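Local structure of sensor kinase CusS (Escherichia coli, 5KU5) at residues S18-Q32 with L116-L130. The protein senses copper and silver ions in the periplasm and, as a histidine kinase, phosphorylates the response regulator CusR. Numbering follows the deposited sequence.
Sequences SATLERVLNHPDETQ and LPVGPLVDGKPIYTL
L25 and V118 meet at the heart of this contact: CD1 of the leucine presses on CG1 of the valine at 3.4 Å, tight for two methyls, and the two side chains cross at about a right angle. V118 works with both branches, since its CG2 rests on the helix backbone at E22, 4.0 Å from that residue's CA. One turn before L25, L21 lays its CB against CD2 of L130 at 3.7 Å, and L130 reaches it with CG anti to the backbone N (chi1 177°). At S18 the hydroxyl OG faces the fork of L116, 3.2 Å from both CD1 and CD2.

Toward the C-terminal end of helix 2-25, the touching turns to backbone. The carbonyl O of L25 receives a CA-H...O contact from G119, 3.5 Å to CA, and P120 adds its CD beside the same oxygen. Beyond the loop, the amide of Q32 lies against CD1 of I127, whose CG1 sits over the centre of the Y128 ring.

Backbone bonds pair V118 with Y128 and L116 with L130, fixing the antiparallel strands of the hairpin. Next in the sheet, strand 49-54 continues the floor, I51 touching L21 and L130, and L53 touching L25 and Y128. An alanine in place of V118 would probably open a gap beside L25 CD1 and leave the E22 turn without its methyl support.

The helix thus packs on the central antiparallel sheet of this PDC-fold sensor domain, and with its main side-chain pairs aliphatic, shape fit rather than charge joins the two.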
ATOM      1  N   SER A  18      -1.198 -10.483  -0.735  1.00 24.54           N
ATOM      2  CA  SER A  18      -1.470 -11.899  -0.982  1.00 24.82           C
ATOM      3  C   SER A  18      -2.941 -12.159  -1.323  1.00 24.42           C
ATOM      4  O   SER A  18      -3.234 -12.883  -2.274  1.00 24.02           O
ATOM      5  CB  SER A  18      -1.049 -12.749   0.219  1.00 24.84           C
ATOM      6  OG  SER A  18      -1.102 -14.123  -0.100  1.00 26.03           O
ATOM      7  N   ALA A  19      -3.849 -11.554  -0.554  1.00 24.31           N
ATOM      8  CA  ALA A  19      -5.292 -11.724  -0.768  1.00 24.19           C
ATOM      9  C   ALA A  19      -5.772 -11.092  -2.071  1.00 24.53           C
ATOM     10  O   ALA A  19      -6.646 -11.644  -2.734  1.00 24.90           O
ATOM     11  CB  ALA A  19      -6.081 -11.158   0.407  1.00 24.09           C
ATOM     12  N   THR A  20      -5.214  -9.935  -2.427  1.00 24.82           N
ATOM     13  CA  THR A  20      -5.554  -9.263  -3.683  1.00 25.08           C
ATOM     14  C   THR A  20      -5.112 -10.096  -4.887  1.00 25.51           C
ATOM     15  O   THR A  20      -5.915 -10.382  -5.773  1.00 26.20           O
ATOM     16  CB  THR A  20      -4.919  -7.857  -3.764  1.00 25.02           C
ATOM     17  OG1 THR A  20      -5.281  -7.104  -2.602  1.00 24.37           O
ATOM     18  CG2 THR A  20      -5.385  -7.104  -5.011  1.00 24.66           C
ATOM     19  N   LEU A  21      -3.845 -10.496  -4.909  1.00 25.90           N
ATOM     20  CA  LEU A  21      -3.302 -11.257  -6.039  1.00 26.36           C
ATOM     21  C   LEU A  21      -3.876 -12.677  -6.144  1.00 26.93           C
ATOM     22  O   LEU A  21      -3.991 -13.212  -7.247  1.00 26.68           O
ATOM     23  CB  LEU A  21      -1.772 -11.290  -5.993  1.00 26.09           C
ATOM     24  CG  LEU A  21      -1.068  -9.928  -6.079  1.00 26.16           C
ATOM     25  CD1 LEU A  21       0.436 -10.131  -6.154  1.00 26.04           C
ATOM     26  CD2 LEU A  21      -1.552  -9.097  -7.261  1.00 26.35           C
ATOM     27  N   GLU A  22      -4.242 -13.268  -5.008  1.00 28.22           N
ATOM     28  CA  GLU A  22      -4.912 -14.574  -4.982  1.00 29.77           C
ATOM     29  C   GLU A  22      -6.267 -14.531  -5.696  1.00 30.52           C
ATOM     30  O   GLU A  22      -6.582 -15.436  -6.465  1.00 30.46           O
ATOM     31  CB  GLU A  22      -5.083 -15.054  -3.537  1.00 30.64           C
ATOM     32  CG  GLU A  22      -5.745 -16.413  -3.376  1.00 31.47           C
ATOM     33  CD  GLU A  22      -5.627 -16.948  -1.961  1.00 32.52           C
ATOM     34  OE1 GLU A  22      -5.798 -16.161  -1.005  1.00 32.75           O
ATOM     35  OE2 GLU A  22      -5.368 -18.159  -1.802  1.00 33.75           O
ATOM     36  N   ARG A  23      -7.053 -13.486  -5.433  1.00 31.70           N
ATOM     37  CA  ARG A  23      -8.329 -13.260  -6.130  1.00 32.98           C
ATOM     38  C   ARG A  23      -8.129 -13.074  -7.631  1.00 32.15           C
ATOM     39  O   ARG A  23      -8.847 -13.668  -8.436  1.00 32.15           O
ATOM     40  CB  ARG A  23      -9.047 -12.026  -5.576  1.00 35.04           C
ATOM     41  CG  ARG A  23      -9.617 -12.186  -4.179  1.00 37.86           C
ATOM     42  CD  ARG A  23      -9.859 -10.828  -3.532  1.00 40.43           C
ATOM     43  NE  ARG A  23     -10.845 -10.900  -2.447  1.00 43.33           N
ATOM     44  CZ  ARG A  23     -12.063 -10.342  -2.441  1.00 45.49           C
ATOM     45  NH1 ARG A  23     -12.523  -9.622  -3.469  1.00 46.06           N
ATOM     46  NH2 ARG A  23     -12.844 -10.502  -1.370  1.00 46.38           N
ATOM     47  N   VAL A  24      -7.153 -12.243  -7.993  1.00 31.43           N
ATOM     48  CA  VAL A  24      -6.816 -11.978  -9.398  1.00 30.94           C
ATOM     49  C   VAL A  24      -6.526 -13.289 -10.136  1.00 31.05           C
ATOM     50  O   VAL A  24      -7.075 -13.529 -11.207  1.00 30.53           O
ATOM     51  CB  VAL A  24      -5.611 -11.003  -9.519  1.00 30.78           C
ATOM     52  CG1 VAL A  24      -5.020 -10.980 -10.930  1.00 30.57           C
ATOM     53  CG2 VAL A  24      -6.020  -9.595  -9.107  1.00 30.68           C
ATOM     54  N   LEU A  25      -5.693 -14.139  -9.540  1.00 31.64           N
ATOM     55  CA  LEU A  25      -5.194 -15.342 -10.220  1.00 32.44           C
ATOM     56  C   LEU A  25      -6.139 -16.560 -10.236  1.00 33.37           C
ATOM     57  O   LEU A  25      -5.843 -17.539 -10.919  1.00 34.14           O
ATOM     58  CB  LEU A  25      -3.806 -15.719  -9.682  1.00 31.84           C
ATOM     59  CG  LEU A  25      -2.705 -14.757 -10.157  1.00 31.49           C
ATOM     60  CD1 LEU A  25      -1.450 -14.864  -9.303  1.00 31.38           C
ATOM     61  CD2 LEU A  25      -2.366 -14.987 -11.626  1.00 31.37           C
ATOM     62  N   ASN A  26      -7.255 -16.509  -9.506  1.00 34.51           N
ATOM     63  CA  ASN A  26      -8.314 -17.526  -9.654  1.00 35.46           C
ATOM     64  C   ASN A  26      -9.714 -16.926  -9.868  1.00 34.76           C
ATOM     65  O   ASN A  26     -10.721 -17.544  -9.516  1.00 34.38           O
ATOM     66  CB  ASN A  26      -8.281 -18.535  -8.482  1.00 36.12           C
ATOM     67  CG  ASN A  26      -8.800 -17.962  -7.166  1.00 37.40           C
ATOM     68  OD1 ASN A  26      -9.116 -16.775  -7.057  1.00 37.91           O
ATOM     69  ND2 ASN A  26      -8.900 -18.822  -6.155  1.00 38.30           N
ATOM     70  N   HIS A  27      -9.769 -15.742 -10.478  1.00 34.83           N
ATOM     71  CA  HIS A  27     -11.034 -15.041 -10.695  1.00 35.18           C
ATOM     72  C   HIS A  27     -11.944 -15.877 -11.612  1.00 35.56           C
ATOM     73  O   HIS A  27     -11.524 -16.249 -12.709  1.00 34.71           O
ATOM     74  CB  HIS A  27     -10.789 -13.659 -11.303  1.00 35.40           C
ATOM     75  CG  HIS A  27     -11.976 -12.754 -11.231  1.00 36.28           C
ATOM     76  ND1 HIS A  27     -13.009 -12.811 -12.140  1.00 36.57           N
ATOM     77  CD2 HIS A  27     -12.301 -11.777 -10.352  1.00 36.50           C
ATOM     78  CE1 HIS A  27     -13.917 -11.904 -11.829  1.00 36.45           C
ATOM     79  NE2 HIS A  27     -13.512 -11.263 -10.748  1.00 36.76           N
ATOM     80  N   PRO A  28     -13.183 -16.177 -11.162  1.00 35.99           N
ATOM     81  CA  PRO A  28     -14.034 -17.187 -11.822  1.00 36.58           C
ATOM     82  C   PRO A  28     -14.491 -16.860 -13.252  1.00 37.03           C
ATOM     83  O   PRO A  28     -14.624 -17.769 -14.072  1.00 37.60           O
ATOM     84  CB  PRO A  28     -15.248 -17.282 -10.886  1.00 36.02           C
ATOM     85  CG  PRO A  28     -15.314 -15.954 -10.226  1.00 35.92           C
ATOM     86  CD  PRO A  28     -13.887 -15.536 -10.034  1.00 35.83           C
ATOM     87  N   ASP A  29     -14.730 -15.583 -13.538  1.00 37.90           N
ATOM     88  CA  ASP A  29     -15.250 -15.149 -14.848  1.00 39.38           C
ATOM     89  C   ASP A  29     -14.219 -15.054 -15.996  1.00 38.73           C
ATOM     90  O   ASP A  29     -14.606 -14.766 -17.134  1.00 38.78           O
ATOM     91  CB  ASP A  29     -15.952 -13.785 -14.703  1.00 40.22           C
ATOM     92  CG  ASP A  29     -17.089 -13.801 -13.682  1.00 41.54           C
ATOM     93  OD1 ASP A  29     -17.649 -14.885 -13.401  1.00 42.60           O
ATOM     94  OD2 ASP A  29     -17.429 -12.714 -13.164  1.00 42.65           O
ATOM     95  N   GLU A  30     -12.938 -15.310 -15.722  1.00 37.75           N
ATOM     96  CA  GLU A  30     -11.860 -14.983 -16.662  1.00 36.92           C
ATOM     97  C   GLU A  30     -11.026 -16.189 -17.085  1.00 35.42           C
ATOM     98  O   GLU A  30     -10.920 -17.173 -16.354  1.00 35.86           O
ATOM     99  CB  GLU A  30     -10.936 -13.946 -16.022  1.00 37.73           C
ATOM    100  CG  GLU A  30     -11.640 -12.664 -15.597  1.00 37.99           C
ATOM    101  CD  GLU A  30     -10.704 -11.646 -14.973  1.00 38.21           C
ATOM    102  OE1 GLU A  30      -9.541 -11.989 -14.684  1.00 39.21           O
ATOM    103  OE2 GLU A  30     -11.133 -10.495 -14.773  1.00 38.62           O
ATOM    104  N   THR A  31     -10.428 -16.088 -18.272  1.00 34.52           N
ATOM    105  CA  THR A  31      -9.442 -17.059 -18.758  1.00 33.65           C
ATOM    106  C   THR A  31      -8.120 -16.899 -18.007  1.00 33.38           C
ATOM    107  O   THR A  31      -7.889 -15.880 -17.349  1.00 31.99           O
ATOM    108  CB  THR A  31      -9.140 -16.863 -20.262  1.00 33.69           C
ATOM    109  OG1 THR A  31      -8.706 -15.515 -20.496  1.00 33.00           O
ATOM    110  CG2 THR A  31     -10.371 -17.155 -21.119  1.00 33.51           C
ATOM    111  N   GLN A  32      -7.251 -17.901 -18.129  1.00 33.48           N
ATOM    112  CA  GLN A  32      -5.905 -17.835 -17.553  1.00 33.80           C
ATOM    113  C   GLN A  32      -5.047 -16.724 -18.166  1.00 32.95           C
ATOM    114  O   GLN A  32      -4.213 -16.138 -17.474  1.00 33.05           O
ATOM    115  CB  GLN A  32      -5.189 -19.181 -17.682  1.00 34.76           C
ATOM    116  CG  GLN A  32      -5.784 -20.256 -16.787  1.00 36.30           C
ATOM    117  CD  GLN A  32      -4.980 -21.546 -16.766  1.00 37.70           C
ATOM    118  OE1 GLN A  32      -3.813 -21.585 -17.161  1.00 39.26           O
ATOM    119  NE2 GLN A  32      -5.609 -22.614 -16.292  1.00 38.34           N
ATOM    120  N   LEU A 116       3.047 -18.589  -1.487  1.00 28.17           N
ATOM    121  CA  LEU A 116       1.841 -19.391  -1.278  1.00 28.83           C
ATOM    122  C   LEU A 116       1.365 -20.047  -2.577  1.00 29.33           C
ATOM    123  O   LEU A 116       1.626 -19.516  -3.665  1.00 29.38           O
ATOM    124  CB  LEU A 116       0.709 -18.540  -0.687  1.00 29.06           C
ATOM    125  CG  LEU A 116       0.075 -17.434  -1.549  1.00 29.30           C
ATOM    126  CD1 LEU A 116      -1.339 -17.125  -1.074  1.00 29.57           C
ATOM    127  CD2 LEU A 116       0.926 -16.171  -1.563  1.00 29.42           C
ATOM    128  N   PRO A 117       0.657 -21.195  -2.473  1.00 29.55           N
ATOM    129  CA  PRO A 117       0.017 -21.756  -3.664  1.00 29.30           C
ATOM    130  C   PRO A 117      -1.134 -20.865  -4.125  1.00 29.45           C
ATOM    131  O   PRO A 117      -1.828 -20.282  -3.289  1.00 29.75           O
ATOM    132  CB  PRO A 117      -0.508 -23.123  -3.188  1.00 29.47           C
ATOM    133  CG  PRO A 117       0.155 -23.382  -1.876  1.00 29.60           C
ATOM    134  CD  PRO A 117       0.401 -22.032  -1.284  1.00 29.58           C
ATOM    135  N   VAL A 118      -1.330 -20.777  -5.438  1.00 29.48           N
ATOM    136  CA  VAL A 118      -2.273 -19.826  -6.032  1.00 29.87           C
ATOM    137  C   VAL A 118      -2.808 -20.365  -7.366  1.00 30.10           C
ATOM    138  O   VAL A 118      -2.201 -21.245  -7.979  1.00 29.83           O
ATOM    139  CB  VAL A 118      -1.597 -18.415  -6.124  1.00 30.20           C
ATOM    140  CG1 VAL A 118      -1.728 -17.741  -7.488  1.00 30.41           C
ATOM    141  CG2 VAL A 118      -2.110 -17.493  -5.022  1.00 30.09           C
ATOM    142  N   GLY A 119      -3.965 -19.855  -7.781  1.00 31.14           N
ATOM    143  CA  GLY A 119      -4.580 -20.216  -9.060  1.00 31.99           C
ATOM    144  C   GLY A 119      -5.605 -21.335  -8.957  1.00 32.91           C
ATOM    145  O   GLY A 119      -5.838 -21.869  -7.871  1.00 32.69           O
ATOM    146  N   PRO A 120      -6.227 -21.701 -10.095  1.00 34.42           N
ATOM    147  CA  PRO A 120      -7.220 -22.774 -10.119  1.00 34.60           C
ATOM    148  C   PRO A 120      -6.585 -24.153  -9.942  1.00 35.50           C
ATOM    149  O   PRO A 120      -5.389 -24.327 -10.194  1.00 34.82           O
ATOM    150  CB  PRO A 120      -7.834 -22.642 -11.513  1.00 34.73           C
ATOM    151  CG  PRO A 120      -6.712 -22.130 -12.344  1.00 34.58           C
ATOM    152  CD  PRO A 120      -5.965 -21.178 -11.452  1.00 34.30           C
ATOM    153  N   LEU A 121      -7.396 -25.122  -9.528  1.00 36.96           N
ATOM    154  CA  LEU A 121      -6.908 -26.451  -9.163  1.00 38.30           C
ATOM    155  C   LEU A 121      -6.787 -27.374 -10.379  1.00 38.49           C
ATOM    156  O   LEU A 121      -7.631 -27.348 -11.277  1.00 39.13           O
ATOM    157  CB  LEU A 121      -7.833 -27.087  -8.121  1.00 38.63           C
ATOM    158  CG  LEU A 121      -8.109 -26.263  -6.858  1.00 38.94           C
ATOM    159  CD1 LEU A 121      -9.183 -26.931  -6.012  1.00 39.22           C
ATOM    160  CD2 LEU A 121      -6.836 -26.058  -6.047  1.00 39.22           C
ATOM    161  N   VAL A 122      -5.717 -28.168 -10.405  1.00 38.67           N
ATOM    162  CA  VAL A 122      -5.556 -29.271 -11.355  1.00 38.88           C
ATOM    163  C   VAL A 122      -5.083 -30.479 -10.545  1.00 39.36           C
ATOM    164  O   VAL A 122      -4.035 -30.417  -9.902  1.00 39.55           O
ATOM    165  CB  VAL A 122      -4.552 -28.924 -12.480  1.00 38.72           C
ATOM    166  CG1 VAL A 122      -4.234 -30.149 -13.339  1.00 38.70           C
ATOM    167  CG2 VAL A 122      -5.104 -27.798 -13.347  1.00 38.72           C
ATOM    168  N   ASP A 123      -5.866 -31.559 -10.581  1.00 40.36           N
ATOM    169  CA  ASP A 123      -5.657 -32.750  -9.739  1.00 40.85           C
ATOM    170  C   ASP A 123      -5.648 -32.398  -8.239  1.00 40.61           C
ATOM    171  O   ASP A 123      -4.821 -32.899  -7.476  1.00 41.64           O
ATOM    172  CB  ASP A 123      -4.376 -33.504 -10.147  1.00 41.21           C
ATOM    173  CG  ASP A 123      -4.351 -33.884 -11.628  1.00 42.18           C
ATOM    174  OD1 ASP A 123      -5.416 -34.227 -12.187  1.00 42.17           O
ATOM    175  OD2 ASP A 123      -3.256 -33.851 -12.233  1.00 41.97           O
ATOM    176  N   GLY A 124      -6.572 -31.527  -7.834  1.00 40.36           N
ATOM    177  CA  GLY A 124      -6.679 -31.070  -6.445  1.00 39.80           C
ATOM    178  C   GLY A 124      -5.509 -30.260  -5.902  1.00 39.66           C
ATOM    179  O   GLY A 124      -5.296 -30.231  -4.690  1.00 40.21           O
ATOM    180  N   LYS A 125      -4.756 -29.602  -6.786  1.00 39.23           N
ATOM    181  CA  LYS A 125      -3.592 -28.795  -6.398  1.00 38.79           C
ATOM    182  C   LYS A 125      -3.535 -27.508  -7.240  1.00 37.59           C
ATOM    183  O   LYS A 125      -3.705 -27.576  -8.460  1.00 37.01           O
ATOM    184  CB  LYS A 125      -2.303 -29.598  -6.587  1.00 39.49           C
ATOM    185  CG  LYS A 125      -1.064 -28.933  -6.006  1.00 40.39           C
ATOM    186  CD  LYS A 125       0.157 -29.822  -6.145  1.00 41.36           C
ATOM    187  CE  LYS A 125       1.385 -29.178  -5.522  1.00 41.77           C
ATOM    188  NZ  LYS A 125       2.623 -29.947  -5.835  1.00 42.15           N
ATOM    189  N   PRO A 126      -3.292 -26.336  -6.601  1.00 36.48           N
ATOM    190  CA  PRO A 126      -3.188 -25.094  -7.383  1.00 35.66           C
ATOM    191  C   PRO A 126      -2.031 -25.111  -8.387  1.00 34.47           C
ATOM    192  O   PRO A 126      -0.955 -25.622  -8.075  1.00 34.00           O
ATOM    193  CB  PRO A 126      -2.963 -24.019  -6.313  1.00 36.08           C
ATOM    194  CG  PRO A 126      -3.548 -24.595  -5.072  1.00 36.01           C
ATOM    195  CD  PRO A 126      -3.236 -26.059  -5.151  1.00 36.23           C
ATOM    196  N   ILE A 127      -2.273 -24.571  -9.580  1.00 33.33           N
ATOM    197  CA  ILE A 127      -1.283 -24.602 -10.669  1.00 32.90           C
ATOM    198  C   ILE A 127      -0.067 -23.685 -10.474  1.00 32.15           C
ATOM    199  O   ILE A 127       0.969 -23.919 -11.100  1.00 32.38           O
ATOM    200  CB  ILE A 127      -1.912 -24.322 -12.063  1.00 33.36           C
ATOM    201  CG1 ILE A 127      -2.552 -22.925 -12.143  1.00 33.70           C
ATOM    202  CG2 ILE A 127      -2.924 -25.407 -12.415  1.00 33.45           C
ATOM    203  CD1 ILE A 127      -3.083 -22.576 -13.518  1.00 33.92           C
ATOM    204  N   TYR A 128      -0.186 -22.656  -9.629  1.00 30.58           N
ATOM    205  CA  TYR A 128       0.906 -21.699  -9.418  1.00 29.61           C
ATOM    206  C   TYR A 128       1.428 -21.670  -7.985  1.00 28.40           C
ATOM    207  O   TYR A 128       0.734 -22.063  -7.049  1.00 27.86           O
ATOM    208  CB  TYR A 128       0.461 -20.276  -9.757  1.00 29.82           C
ATOM    209  CG  TYR A 128      -0.066 -20.047 -11.157  1.00 30.20           C
ATOM    210  CD1 TYR A 128       0.671 -20.429 -12.281  1.00 30.23           C
ATOM    211  CD2 TYR A 128      -1.282 -19.388 -11.362  1.00 30.47           C
ATOM    212  CE1 TYR A 128       0.193 -20.193 -13.566  1.00 30.22           C
ATOM    213  CE2 TYR A 128      -1.766 -19.147 -12.640  1.00 30.58           C
ATOM    214  CZ  TYR A 128      -1.029 -19.548 -13.738  1.00 30.38           C
ATOM    215  OH  TYR A 128      -1.521 -19.300 -15.000  1.00 30.84           O
ATOM    216  N   THR A 129       2.661 -21.191  -7.839  1.00 27.70           N
ATOM    217  CA  THR A 129       3.193 -20.737  -6.557  1.00 27.09           C
ATOM    218  C   THR A 129       3.567 -19.274  -6.744  1.00 26.32           C
ATOM    219  O   THR A 129       4.423 -18.954  -7.567  1.00 26.16           O
ATOM    220  CB  THR A 129       4.424 -21.547  -6.117  1.00 27.18           C
ATOM    221  OG1 THR A 129       4.070 -22.929  -6.025  1.00 27.79           O
ATOM    222  CG2 THR A 129       4.932 -21.084  -4.747  1.00 27.19           C
ATOM    223  N   LEU A 130       2.904 -18.399  -5.993  1.00 25.94           N
ATOM    224  CA  LEU A 130       3.153 -16.960  -6.034  1.00 25.82           C
ATOM    225  C   LEU A 130       4.190 -16.586  -4.980  1.00 25.86           C
ATOM    226  O   LEU A 130       4.030 -16.933  -3.814  1.00 25.61           O
ATOM    227  CB  LEU A 130       1.854 -16.194  -5.768  1.00 25.94           C
ATOM    228  CG  LEU A 130       1.921 -14.666  -5.689  1.00 25.99           C
ATOM    229  CD1 LEU A 130       2.444 -14.058  -6.985  1.00 26.03           C
ATOM    230  CD2 LEU A 130       0.550 -14.115  -5.349  1.00 26.00           C
TER